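Local coordinates for protein aminotransferase class I and II (Streptococcus suis 89/1591, PDB 3OP7) that probably catalyses the pyridoxal-phosphate-dependent transfer of amino groups from amino acids to 2-oxo acids, at residues 27-32 / 279-284; 22-27 / 350-355; 332-337 / 362-367; 283-288 / 303-308. All blocks are in the same frame, centred on the assembly; numbering follows the deposited sequence. Where two conformers were deposited one is given.

The chain opens contact 2 with residues 22-27 and, at the shared V27, passes straight into contact 1, which closes when 27-32 meets helix 270-294 some 250 residues later. That helix then opens contact 4, a short loop closed by 303-308. Both of these loops lie within the long span of contact 2, which ends at 350-355. Contact 3 opens at 332-337, inside that span, and closes at 362-367, beyond it, so contacts 2 and 3 cross. As a worked example of how chain termini are built into a fold, the set ties the N-terminal segment to the helices and short strands of the C-terminal part; contacts 2 and 3 share helix 354-368.

Contact 1. Residues 27-32 / 279-284; sequences VSISSL and HILEEN. With SO4 (sulfate ion), chain C.
I29 reaches from the extended N-terminal segment onto the side of helix 270-294, where I280 and L281 receive it. The setting is a fold type I aminotransferase, here with the N-terminal segment reaching the second subunit at S31 and L32, and it illustrates how one branched residue can seat a loop on a helix. The two branches of I29 divide the work. Its CG2, anti to the backbone N (chi1 of CG1 -60°), faces I280: the I29 methyl CG2 lies 3.8 Å from I280 CD1 and 4.0 Å from I280 CG2, with the two isoleucines slanting past one another. The longer branch is extended, chi2 173°, and carries the terminal methyl away from I280 and onto L281, so that I29 CD1 sits 3.9 Å from L281 CD1. Here the side chains meet at about a right angle, the end of the isoleucine touching one methyl and the branch carbon of the leucine.

Polar bonds flank this apolar patch. S30 N and S30 OG both bond to A351 O, while the carbonyls of I29 and S30 engage S225 OG and R276 NH1 respectively, the former bond linking the loop to the chain just beyond K222, the lysine that carries the cofactor. On S31 the chain holds a sulfate, probably from the crystallisation liquor, which N58 of the second subunit also binds. Independent of the S31 rotamer is the backbone bond, S31 N to sulfate O2 at 3.0 Å, with an N-H...O angle of 159°.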
loop_
_atom_site.group_PDB
_atom_site.type_symbol
_atom_site.label_atom_id
_atom_site.label_comp_id
_atom_site.label_asym_id
_atom_site.label_seq_id
_atom_site.Cartn_x
_atom_site.Cartn_y
_atom_site.Cartn_z
ATOM N N VAL A 27 1.170 9.416 -17.724
ATOM C CA VAL A 27 2.254 10.390 -17.561
ATOM C C VAL A 27 3.551 9.728 -17.057
ATOM O O VAL A 27 4.384 10.362 -16.393
ATOM C CB VAL A 27 1.824 11.544 -16.627
ATOM C CG1 VAL A 27 0.871 12.499 -17.366
ATOM C CG2 VAL A 27 1.212 10.995 -15.317
ATOM N N SER A 28 3.749 8.472 -17.466
ATOM C CA SER A 28 4.995 7.794 -17.216
ATOM C C SER A 28 5.849 7.783 -18.496
ATOM O O SER A 28 5.509 8.430 -19.507
ATOM C CB SER A 28 4.730 6.373 -16.688
ATOM O OG SER A 28 5.884 5.943 -15.987
ATOM N N ILE A 29 6.991 7.114 -18.428
ATOM C CA ILE A 29 7.886 6.981 -19.608
ATOM C C ILE A 29 7.853 5.496 -19.962
ATOM O O ILE A 29 8.050 4.680 -19.032
ATOM C CB ILE A 29 9.322 7.398 -19.274
ATOM C CG1 ILE A 29 9.377 8.878 -18.802
ATOM C CG2 ILE A 29 10.236 7.134 -20.530
ATOM C CD1 ILE A 29 10.775 9.373 -18.253
ATOM N N SER A 30 7.600 5.150 -21.221
ATOM C CA SER A 30 7.513 3.767 -21.742
ATOM C C SER A 30 8.201 2.763 -20.832
ATOM O O SER A 30 9.417 2.768 -20.680
ATOM C CB SER A 30 8.131 3.645 -23.119
ATOM O OG SER A 30 7.448 4.494 -24.037
ATOM N N SER A 31 7.401 1.890 -20.227
ATOM C CA SER A 31 7.886 0.954 -19.218
ATOM C C SER A 31 8.912 -0.046 -19.750
ATOM O O SER A 31 8.925 -0.387 -20.948
ATOM C CB SER A 31 6.695 0.171 -18.669
ATOM O OG SER A 31 6.196 -0.710 -19.664
ATOM N N LEU A 32 9.751 -0.513 -18.857
ATOM C CA LEU A 32 10.741 -1.555 -19.137
ATOM C C LEU A 32 10.139 -2.916 -18.953
ATOM O O LEU A 32 9.295 -3.125 -18.059
ATOM C CB LEU A 32 11.930 -1.395 -18.179
ATOM C CG LEU A 32 12.915 -0.252 -18.513
ATOM C CD1 LEU A 32 13.806 0.051 -17.245
ATOM C CD2 LEU A 32 13.730 -0.628 -19.708
ATOM N N HIS A 279 16.560 10.117 -24.017
ATOM C CA HIS A 279 16.271 10.051 -25.439
ATOM C C HIS A 279 14.766 10.063 -25.732
ATOM O O HIS A 279 14.291 10.773 -26.623
ATOM C CB HIS A 279 16.912 8.801 -26.071
ATOM C CG HIS A 279 18.412 8.838 -26.124
ATOM N ND1 HIS A 279 19.114 9.773 -26.862
ATOM C CD2 HIS A 279 19.342 8.015 -25.575
ATOM C CE1 HIS A 279 20.411 9.538 -26.744
ATOM N NE2 HIS A 279 20.575 8.470 -25.980
ATOM N N ILE A 280 14.007 9.286 -24.987
ATOM C CA ILE A 280 12.573 9.235 -25.204
ATOM C C ILE A 280 11.922 10.575 -24.898
ATOM O O ILE A 280 11.194 11.126 -25.726
ATOM C CB ILE A 280 11.917 8.200 -24.267
ATOM C CG1 ILE A 280 12.405 6.789 -24.635
ATOM C CG2 ILE A 280 10.376 8.337 -24.334
ATOM C CD1 ILE A 280 12.155 5.742 -23.551
ATOM N N LEU A 281 12.214 11.118 -23.721
ATOM C CA LEU A 281 11.739 12.481 -23.373
ATOM C C LEU A 281 12.081 13.568 -24.392
ATOM O O LEU A 281 11.185 14.316 -24.833
ATOM C CB LEU A 281 12.285 12.899 -22.007
ATOM C CG LEU A 281 11.637 12.266 -20.816
ATOM C CD1 LEU A 281 12.493 12.598 -19.600
ATOM C CD2 LEU A 281 10.227 12.845 -20.688
ATOM N N GLU A 282 13.349 13.696 -24.778
ATOM C CA GLU A 282 13.754 14.768 -25.686
ATOM C C GLU A 282 13.159 14.608 -27.087
ATOM O O GLU A 282 12.636 15.543 -27.647
ATOM C CB GLU A 282 15.286 14.859 -25.781
ATOM C CG GLU A 282 15.946 15.154 -24.430
ATOM C CD GLU A 282 17.464 15.284 -24.514
ATOM O OE1 GLU A 282 18.038 14.879 -25.535
ATOM O OE2 GLU A 282 18.079 15.791 -23.551
ATOM N N GLU A 283 13.193 13.398 -27.622
ATOM C CA GLU A 283 12.621 13.158 -28.949
ATOM C C GLU A 283 11.099 13.359 -28.992
ATOM O O GLU A 283 10.573 13.930 -29.958
ATOM C CB GLU A 283 12.993 11.751 -29.423
ATOM C CG GLU A 283 14.482 11.638 -29.698
ATOM C CD GLU A 283 14.922 10.247 -30.126
ATOM O OE1 GLU A 283 14.087 9.486 -30.684
ATOM O OE2 GLU A 283 16.118 9.924 -29.912
ATOM N N ASN A 284 10.389 12.877 -27.960
ATOM C CA ASN A 284 8.935 13.024 -27.921
ATOM C C ASN A 284 8.522 14.445 -27.569
ATOM O O ASN A 284 7.577 14.998 -28.170
ATOM C CB ASN A 284 8.301 12.003 -26.989
ATOM C CG ASN A 284 8.375 10.632 -27.536
ATOM O OD1 ASN A 284 9.177 10.366 -28.425
ATOM N ND2 ASN A 284 7.516 9.733 -27.043
HETATM S S SO4 C . 3.836 1.346 -21.373
HETATM O O1 SO4 C . 4.448 1.470 -22.680
HETATM O O2 SO4 C . 4.426 2.244 -20.369
HETATM O O3 SO4 C . 2.410 1.441 -21.279
HETATM O O4 SO4 C . 4.133 -0.033 -21.118
#

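Contact 2. Residues 22-27 / 350-355; sequences YDIAGV and FACEQE
Between D23 and G26 the N-terminal chain turns over C352, and the one close side-chain approach is that of I24 to its sulfur. The walk begins on the short strand 22-23, where Y22 is bonded through its backbone to G331 and L333. D23 then brings its carbonyl to the edge of the contact, with D23 O 4.5 Å from C352 SG, while its carboxylate serves its own segment: A25 N donates to D23 OD1 at 2.9 Å and 160°, closing an Asx turn that ends the strand and redirects the chain.

At I24 the side chain splits. Because CG1 is wedged between the backbone N and carbonyl carbon (chi1 53°), the short branch is left to face the other segment, and I24 CG2 lies 4.1 Å from C352 SG. The long branch leads off toward V332 and L334. A25 turns its methyl away and gives its carbonyl to R347, G26 brings only backbone, and V27 gives its carbonyl to S307 OG and Y196 OH.

The partner loop is itself fixed from behind, since N284 of helix 270-294 donates to F350 O and accepts from Q354. The contact therefore sits between three elements: strand 332-333 runs parallel beside strand 22-23, helix 354-368 starts just after C352 and offers it L357, and helix 270-294 packs L285 and L288 on F350.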
loop_
_atom_site.group_PDB
_atom_site.type_symbol
_atom_site.label_atom_id
_atom_site.label_comp_id
_atom_site.label_asym_id
_atom_site.label_seq_id
_atom_site.Cartn_x
_atom_site.Cartn_y
_atom_site.Cartn_z
ATOM N N TYR A 22 -5.822 5.385 -28.848
ATOM C CA TYR A 22 -4.532 6.091 -28.734
ATOM C C TYR A 22 -4.444 6.699 -27.339
ATOM O O TYR A 22 -4.989 7.748 -27.097
ATOM C CB TYR A 22 -4.425 7.178 -29.839
ATOM C CG TYR A 22 -4.677 6.578 -31.190
ATOM C CD1 TYR A 22 -3.827 5.592 -31.685
ATOM C CD2 TYR A 22 -5.802 6.927 -31.944
ATOM C CE1 TYR A 22 -4.061 4.987 -32.946
ATOM C CE2 TYR A 22 -6.056 6.322 -33.189
ATOM C CZ TYR A 22 -5.176 5.345 -33.681
ATOM O OH TYR A 22 -5.414 4.746 -34.905
ATOM N N ASP A 23 -3.755 6.025 -26.429
ATOM C CA ASP A 23 -3.721 6.444 -25.014
ATOM C C ASP A 23 -2.556 7.406 -24.763
ATOM O O ASP A 23 -1.425 6.982 -24.664
ATOM C CB ASP A 23 -3.617 5.230 -24.107
ATOM C CG ASP A 23 -3.731 5.596 -22.616
ATOM O OD1 ASP A 23 -3.529 6.773 -22.255
ATOM O OD2 ASP A 23 -4.044 4.704 -21.823
ATOM N N ILE A 24 -2.836 8.714 -24.736
ATOM C CA ILE A 24 -1.823 9.719 -24.392
ATOM C C ILE A 24 -2.221 10.393 -23.064
ATOM O O ILE A 24 -2.012 11.596 -22.877
ATOM C CB ILE A 24 -1.578 10.758 -25.529
ATOM C CG1 ILE A 24 -2.870 11.415 -26.005
ATOM C CG2 ILE A 24 -1.001 10.047 -26.743
ATOM C CD1 ILE A 24 -2.694 12.524 -27.100
ATOM N N ALA A 25 -2.784 9.588 -22.161
ATOM C CA ALA A 25 -3.210 10.065 -20.847
ATOM C C ALA A 25 -2.224 9.680 -19.760
ATOM O O ALA A 25 -2.144 10.369 -18.750
ATOM C CB ALA A 25 -4.595 9.507 -20.492
ATOM N N GLY A 26 -1.545 8.539 -19.897
ATOM C CA GLY A 26 -0.535 8.136 -18.885
ATOM C C GLY A 26 0.618 9.132 -18.896
ATOM O O GLY A 26 1.031 9.589 -19.965
ATOM N N VAL A 27 1.170 9.416 -17.724
ATOM C CA VAL A 27 2.254 10.390 -17.561
ATOM C C VAL A 27 3.551 9.728 -17.057
ATOM O O VAL A 27 4.384 10.362 -16.393
ATOM C CB VAL A 27 1.824 11.544 -16.627
ATOM C CG1 VAL A 27 0.871 12.499 -17.366
ATOM C CG2 VAL A 27 1.212 10.995 -15.317
ATOM N N PHE A 350 3.304 12.496 -22.914
ATOM C CA PHE A 350 3.916 12.352 -24.228
ATOM C C PHE A 350 5.079 11.357 -24.330
ATOM O O PHE A 350 5.615 11.180 -25.432
ATOM C CB PHE A 350 4.397 13.722 -24.736
ATOM C CG PHE A 350 5.470 14.336 -23.886
ATOM C CD1 PHE A 350 5.145 15.149 -22.797
ATOM C CD2 PHE A 350 6.806 14.070 -24.132
ATOM C CE1 PHE A 350 6.163 15.691 -21.968
ATOM C CE2 PHE A 350 7.808 14.611 -23.321
ATOM C CZ PHE A 350 7.484 15.441 -22.252
ATOM N N ALA A 351 5.483 10.738 -23.215
ATOM C CA ALA A 351 6.646 9.844 -23.202
ATOM C C ALA A 351 6.220 8.387 -23.364
ATOM O O ALA A 351 6.830 7.437 -22.822
ATOM C CB ALA A 351 7.455 10.053 -21.923
ATOM N N CYS A 352 5.143 8.215 -24.114
ATOM C CA CYS A 352 4.676 6.915 -24.564
ATOM C C CYS A 352 5.396 6.564 -25.878
ATOM O O CYS A 352 6.293 7.303 -26.321
ATOM C CB CYS A 352 3.159 6.984 -24.798
ATOM S SG CYS A 352 2.649 8.219 -26.037
ATOM N N GLU A 353 4.988 5.446 -26.493
ATOM C CA GLU A 353 5.537 5.038 -27.781
ATOM C C GLU A 353 5.337 6.179 -28.768
ATOM O O GLU A 353 4.237 6.744 -28.917
ATOM C CB GLU A 353 4.895 3.729 -28.274
ATOM N N GLN A 354 6.426 6.543 -29.425
ATOM C CA GLN A 354 6.433 7.698 -30.283
ATOM C C GLN A 354 5.353 7.632 -31.359
ATOM O O GLN A 354 4.808 8.675 -31.757
ATOM C CB GLN A 354 7.811 7.860 -30.931
ATOM C CG GLN A 354 8.010 9.187 -31.572
ATOM C CD GLN A 354 9.432 9.393 -32.092
ATOM O OE1 GLN A 354 9.684 9.231 -33.280
ATOM N NE2 GLN A 354 10.355 9.759 -31.207
ATOM N N GLU A 355 5.054 6.429 -31.853
ATOM C CA GLU A 355 4.060 6.208 -32.913
ATOM C C GLU A 355 2.651 6.567 -32.458
ATOM O O GLU A 355 1.827 7.108 -33.229
ATOM C CB GLU A 355 4.058 4.720 -33.325
ATOM C CG GLU A 355 5.316 4.259 -34.076
ATOM C CD GLU A 355 6.296 3.512 -33.178
ATOM O OE1 GLU A 355 6.494 3.925 -32.017
ATOM O OE2 GLU A 355 6.870 2.506 -33.654
#

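Contact 3. Residues 332-337 / 362-367; sequences VLLVPG and EKLSQF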
loop_
_atom_site.group_PDB
_atom_site.type_symbol
_atom_site.label_atom_id
_atom_site.label_comp_id
_atom_site.label_asym_id
_atom_site.label_seq_id
_atom_site.Cartn_x
_atom_site.Cartn_y
_atom_site.Cartn_z
ATOM N N VAL A 332 -8.868 8.880 -28.920
ATOM C CA VAL A 332 -7.723 9.498 -28.266
ATOM C C VAL A 332 -8.077 9.808 -26.802
ATOM O O VAL A 332 -9.104 10.440 -26.514
ATOM C CB VAL A 332 -7.280 10.825 -28.982
ATOM C CG1 VAL A 332 -6.103 11.482 -28.257
ATOM C CG2 VAL A 332 -6.937 10.584 -30.461
ATOM N N LEU A 333 -7.266 9.325 -25.886
ATOM C CA LEU A 333 -7.528 9.552 -24.457
ATOM C C LEU A 333 -6.555 10.561 -23.895
ATOM O O LEU A 333 -5.336 10.403 -24.023
ATOM C CB LEU A 333 -7.471 8.258 -23.660
ATOM C CG LEU A 333 -7.925 8.358 -22.179
ATOM C CD1 LEU A 333 -9.438 8.594 -22.082
ATOM C CD2 LEU A 333 -7.506 7.127 -21.394
ATOM N N LEU A 334 -7.132 11.605 -23.281
ATOM C CA LEU A 334 -6.425 12.625 -22.525
ATOM C C LEU A 334 -7.075 12.632 -21.147
ATOM O O LEU A 334 -8.085 11.919 -20.936
ATOM C CB LEU A 334 -6.647 14.002 -23.195
ATOM C CG LEU A 334 -5.982 14.227 -24.561
ATOM C CD1 LEU A 334 -6.563 15.458 -25.253
ATOM C CD2 LEU A 334 -4.500 14.405 -24.353
ATOM N N VAL A 335 -6.549 13.437 -20.224
ATOM C CA VAL A 335 -7.244 13.700 -18.948
ATOM C C VAL A 335 -7.687 15.163 -18.957
ATOM O O VAL A 335 -6.851 16.053 -19.101
ATOM C CB VAL A 335 -6.420 13.385 -17.720
ATOM C CG1 VAL A 335 -7.297 13.610 -16.418
ATOM C CG2 VAL A 335 -5.905 11.927 -17.806
ATOM N N PRO A 336 -9.003 15.411 -18.848
ATOM C CA PRO A 336 -9.436 16.807 -18.963
ATOM C C PRO A 336 -9.112 17.626 -17.728
ATOM O O PRO A 336 -9.057 17.070 -16.605
ATOM C CB PRO A 336 -10.958 16.700 -19.125
ATOM C CG PRO A 336 -11.328 15.437 -18.450
ATOM C CD PRO A 336 -10.147 14.501 -18.673
ATOM N N GLY A 337 -8.926 18.933 -17.943
ATOM C CA GLY A 337 -8.391 19.824 -16.928
ATOM C C GLY A 337 -9.250 20.029 -15.694
ATOM O O GLY A 337 -8.713 20.324 -14.635
ATOM N N GLU A 362 -2.035 13.784 -34.383
ATOM C CA GLU A 362 -2.689 13.872 -35.681
ATOM C C GLU A 362 -4.215 13.868 -35.529
ATOM O O GLU A 362 -4.904 14.764 -36.044
ATOM C CB GLU A 362 -2.213 12.730 -36.568
ATOM C CG GLU A 362 -1.011 13.126 -37.464
ATOM C CD GLU A 362 -0.240 11.927 -38.059
ATOM O OE1 GLU A 362 -0.654 10.742 -37.883
ATOM O OE2 GLU A 362 0.811 12.195 -38.686
ATOM N N LYS A 363 -4.729 12.896 -34.770
ATOM C CA LYS A 363 -6.170 12.762 -34.563
ATOM C C LYS A 363 -6.757 13.903 -33.730
ATOM O O LYS A 363 -7.885 14.320 -33.966
ATOM C CB LYS A 363 -6.521 11.407 -33.941
ATOM C CG LYS A 363 -6.297 10.188 -34.875
ATOM C CD LYS A 363 -7.324 10.115 -36.019
ATOM C CE LYS A 363 -7.409 8.715 -36.638
ATOM N NZ LYS A 363 -8.067 8.724 -37.987
ATOM N N LEU A 364 -6.000 14.392 -32.751
ATOM C CA LEU A 364 -6.405 15.565 -31.970
ATOM C C LEU A 364 -6.534 16.784 -32.876
ATOM O O LEU A 364 -7.511 17.533 -32.777
ATOM C CB LEU A 364 -5.393 15.845 -30.853
ATOM C CG LEU A 364 -5.705 17.010 -29.918
ATOM C CD1 LEU A 364 -7.165 16.978 -29.419
ATOM C CD2 LEU A 364 -4.715 17.043 -28.733
ATOM N N SER A 365 -5.573 16.972 -33.777
ATOM C CA SER A 365 -5.666 18.078 -34.758
ATOM C C SER A 365 -6.873 17.940 -35.698
ATOM O O SER A 365 -7.495 18.942 -36.065
ATOM C CB SER A 365 -4.381 18.194 -35.586
ATOM O OG SER A 365 -3.324 18.645 -34.760
ATOM N N GLN A 366 -7.196 16.703 -36.078
ATOM C CA GLN A 366 -8.410 16.426 -36.868
ATOM C C GLN A 366 -9.670 16.882 -36.134
ATOM O O GLN A 366 -10.535 17.543 -36.708
ATOM C CB GLN A 366 -8.534 14.927 -37.170
ATOM C CG GLN A 366 -7.795 14.410 -38.414
ATOM C CD GLN A 366 -8.024 12.917 -38.594
ATOM O OE1 GLN A 366 -9.143 12.438 -38.403
ATOM N NE2 GLN A 366 -6.969 12.170 -38.942
ATOM N N PHE A 367 -9.755 16.519 -34.855
ATOM C CA PHE A 367 -10.857 16.919 -34.000
ATOM C C PHE A 367 -10.915 18.446 -33.884
ATOM O O PHE A 367 -11.981 19.041 -34.032
ATOM C CB PHE A 367 -10.697 16.262 -32.614
ATOM C CG PHE A 367 -11.907 16.380 -31.746
ATOM C CD1 PHE A 367 -13.143 15.903 -32.172
ATOM C CD2 PHE A 367 -11.817 16.963 -30.488
ATOM C CE1 PHE A 367 -14.277 16.015 -31.354
ATOM C CE2 PHE A 367 -12.940 17.078 -29.678
ATOM C CZ PHE A 367 -14.166 16.600 -30.104
#
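V332 and K363 make the tightest approach here, valine CG2 resting 3.6 Å from K363 CB. The methyl meets the root of the lysine, not its charged end: the chain of K363 bends at chi2 (-71°), carrying the ammonium away from the strand while the first methylene remains over V332. The two side chains slant across each other. One residue pair further in, L334 and L364 continue the seam more loosely, with L334 CD1 4.2 Å from L364 CD2. Both leucines are buried, and L364 offers the flank of the helix, whereas V332 and L334 aim directly at it.

In the second shell, helix 319-330 supplies L326, which touches both V332 and L334 as well as F367 one turn along the helix from K363. V346 and L348 of the neighbouring strand 345-348 close on L334. F367 in turn makes edge-to-face pairs with F322 and F371.

Farther out, the backbone fixes the register of the strands. L333 bonds to I24, joining strand 332-333 to the N-terminal segment, and V335 bonds to R347 in the antiparallel sheet. The L334 carbonyl receives W12 NE1 from helix 8-16, against which L333 also packs. Helix 354-368 thus lies against the strands through a thin apolar layer, flanked by helix 319-330, whose L326 touches both sides: a helix-on-sheet packing of the alpha/beta kind found in the small C-terminal domain of fold type I aminotransferases.

Contact 4. Residues 283-288 / 303-308; sequences ENLAIL and PAVVST
V305, the residue that meets L285, has a left-handed backbone, phi 49° and psi 57°, an uncommon conformation for a beta-branched residue. It closes an inverse gamma turn centred on A304, in which V305 N approaches P303 O at 2.8 Å in a weak bond. The kink brings P303 and V305 to the same leucine. L285 stands out from helix 270-294 with CG anti to its N (chi1 -170°), and its fork ends between P303 and V305. One methyl goes to the proline ring, L285 CD1 lying 4.3 Å from P303 CG. The other goes to the valine, where L285 CD2 is 4.1 Å from V305 CA and 4.3 Å from V305 CG2.

Y300 and R302, on the chain leading into the turn, also pack on L285. The turn's polar backbone is met elsewhere: A304 bonds to G168 and S198 OG, and V305 to F199.

Only carbon atoms meet across the two segments, at full van der Waals distance. The attraction is therefore dispersive and weakly directional; the directional bonds of the turn lie within it or run to G168, S198 and F199, not to the leucine.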
loop_
_atom_site.group_PDB
_atom_site.type_symbol
_atom_site.label_atom_id
_atom_site.label_comp_id
_atom_site.label_asym_id
_atom_site.label_seq_id
_atom_site.Cartn_x
_atom_site.Cartn_y
_atom_site.Cartn_z
ATOM N N GLU A 283 13.193 13.398 -27.622
ATOM C CA GLU A 283 12.621 13.158 -28.949
ATOM C C GLU A 283 11.099 13.359 -28.992
ATOM O O GLU A 283 10.573 13.930 -29.958
ATOM C CB GLU A 283 12.993 11.751 -29.423
ATOM C CG GLU A 283 14.482 11.638 -29.698
ATOM C CD GLU A 283 14.922 10.247 -30.126
ATOM O OE1 GLU A 283 14.087 9.486 -30.684
ATOM O OE2 GLU A 283 16.118 9.924 -29.912
ATOM N N ASN A 284 10.389 12.877 -27.960
ATOM C CA ASN A 284 8.935 13.024 -27.921
ATOM C C ASN A 284 8.522 14.445 -27.569
ATOM O O ASN A 284 7.577 14.998 -28.170
ATOM C CB ASN A 284 8.301 12.003 -26.989
ATOM C CG ASN A 284 8.375 10.632 -27.536
ATOM O OD1 ASN A 284 9.177 10.366 -28.425
ATOM N ND2 ASN A 284 7.516 9.733 -27.043
ATOM N N LEU A 285 9.289 15.099 -26.702
ATOM C CA LEU A 285 9.016 16.504 -26.411
ATOM C C LEU A 285 9.210 17.361 -27.663
ATOM O O LEU A 285 8.424 18.296 -27.899
ATOM C CB LEU A 285 9.847 17.015 -25.241
ATOM C CG LEU A 285 9.486 18.391 -24.675
ATOM C CD1 LEU A 285 7.979 18.608 -24.507
ATOM C CD2 LEU A 285 10.210 18.599 -23.396
ATOM N N ALA A 286 10.236 17.075 -28.473
ATOM C CA ALA A 286 10.437 17.858 -29.717
ATOM C C ALA A 286 9.248 17.710 -30.676
ATOM O O ALA A 286 8.868 18.645 -31.351
ATOM C CB ALA A 286 11.757 17.494 -30.428
ATOM N N ILE A 287 8.654 16.524 -30.703
ATOM C CA ILE A 287 7.472 16.255 -31.522
ATOM C C ILE A 287 6.268 17.059 -31.006
ATOM O O ILE A 287 5.545 17.703 -31.804
ATOM C CB ILE A 287 7.169 14.742 -31.539
ATOM C CG1 ILE A 287 8.209 14.015 -32.389
ATOM C CG2 ILE A 287 5.777 14.447 -32.080
ATOM C CD1 ILE A 287 8.128 12.516 -32.233
ATOM N N LEU A 288 6.067 17.024 -29.687
ATOM C CA LEU A 288 5.024 17.796 -29.023
ATOM C C LEU A 288 5.191 19.299 -29.262
ATOM O O LEU A 288 4.201 19.978 -29.605
ATOM C CB LEU A 288 5.006 17.511 -27.518
ATOM C CG LEU A 288 3.863 18.131 -26.714
ATOM C CD1 LEU A 288 2.500 17.659 -27.253
ATOM C CD2 LEU A 288 4.076 17.781 -25.238
ATOM N N PRO A 303 6.887 21.874 -20.251
ATOM C CA PRO A 303 7.324 21.245 -18.992
ATOM C C PRO A 303 8.846 21.203 -18.903
ATOM O O PRO A 303 9.529 21.316 -19.912
ATOM C CB PRO A 303 6.741 19.855 -19.081
ATOM C CG PRO A 303 6.651 19.579 -20.548
ATOM C CD PRO A 303 6.244 20.885 -21.136
ATOM N N ALA A 304 9.372 21.025 -17.706
ATOM C CA ALA A 304 10.813 21.029 -17.520
ATOM C C ALA A 304 11.396 19.626 -17.885
ATOM O O ALA A 304 12.100 19.038 -17.088
ATOM C CB ALA A 304 11.140 21.389 -16.036
ATOM N N VAL A 305 11.147 19.168 -19.122
ATOM C CA VAL A 305 11.641 17.874 -19.634
ATOM C C VAL A 305 11.324 16.781 -18.601
ATOM O O VAL A 305 12.199 16.061 -18.114
ATOM C CB VAL A 305 13.148 17.925 -20.050
ATOM C CG1 VAL A 305 13.484 16.766 -20.997
ATOM C CG2 VAL A 305 13.534 19.281 -20.740
ATOM N N VAL A 306 10.027 16.688 -18.309
ATOM C CA VAL A 306 9.429 15.573 -17.594
ATOM C C VAL A 306 8.204 15.120 -18.375
ATOM O O VAL A 306 7.645 15.872 -19.166
ATOM C CB VAL A 306 9.068 15.937 -16.105
ATOM C CG1 VAL A 306 10.345 16.326 -15.308
ATOM C CG2 VAL A 306 8.051 17.063 -16.024
ATOM N N SER A 307 7.744 13.917 -18.097
ATOM C CA SER A 307 6.717 13.232 -18.909
ATOM C C SER A 307 5.252 13.644 -18.641
ATOM O O SER A 307 4.336 12.810 -18.821
ATOM C CB SER A 307 6.866 11.689 -18.687
ATOM O OG SER A 307 6.694 11.269 -17.321
ATOM N N THR A 308 5.000 14.870 -18.149
ATOM C CA THR A 308 3.620 15.358 -18.062
ATOM C C THR A 308 3.574 16.759 -18.648
ATOM O O THR A 308 4.557 17.503 -18.625
ATOM C CB THR A 308 3.015 15.304 -16.646
ATOM O OG1 THR A 308 1.635 15.765 -16.665
ATOM C CG2 THR A 308 3.856 16.118 -15.638
#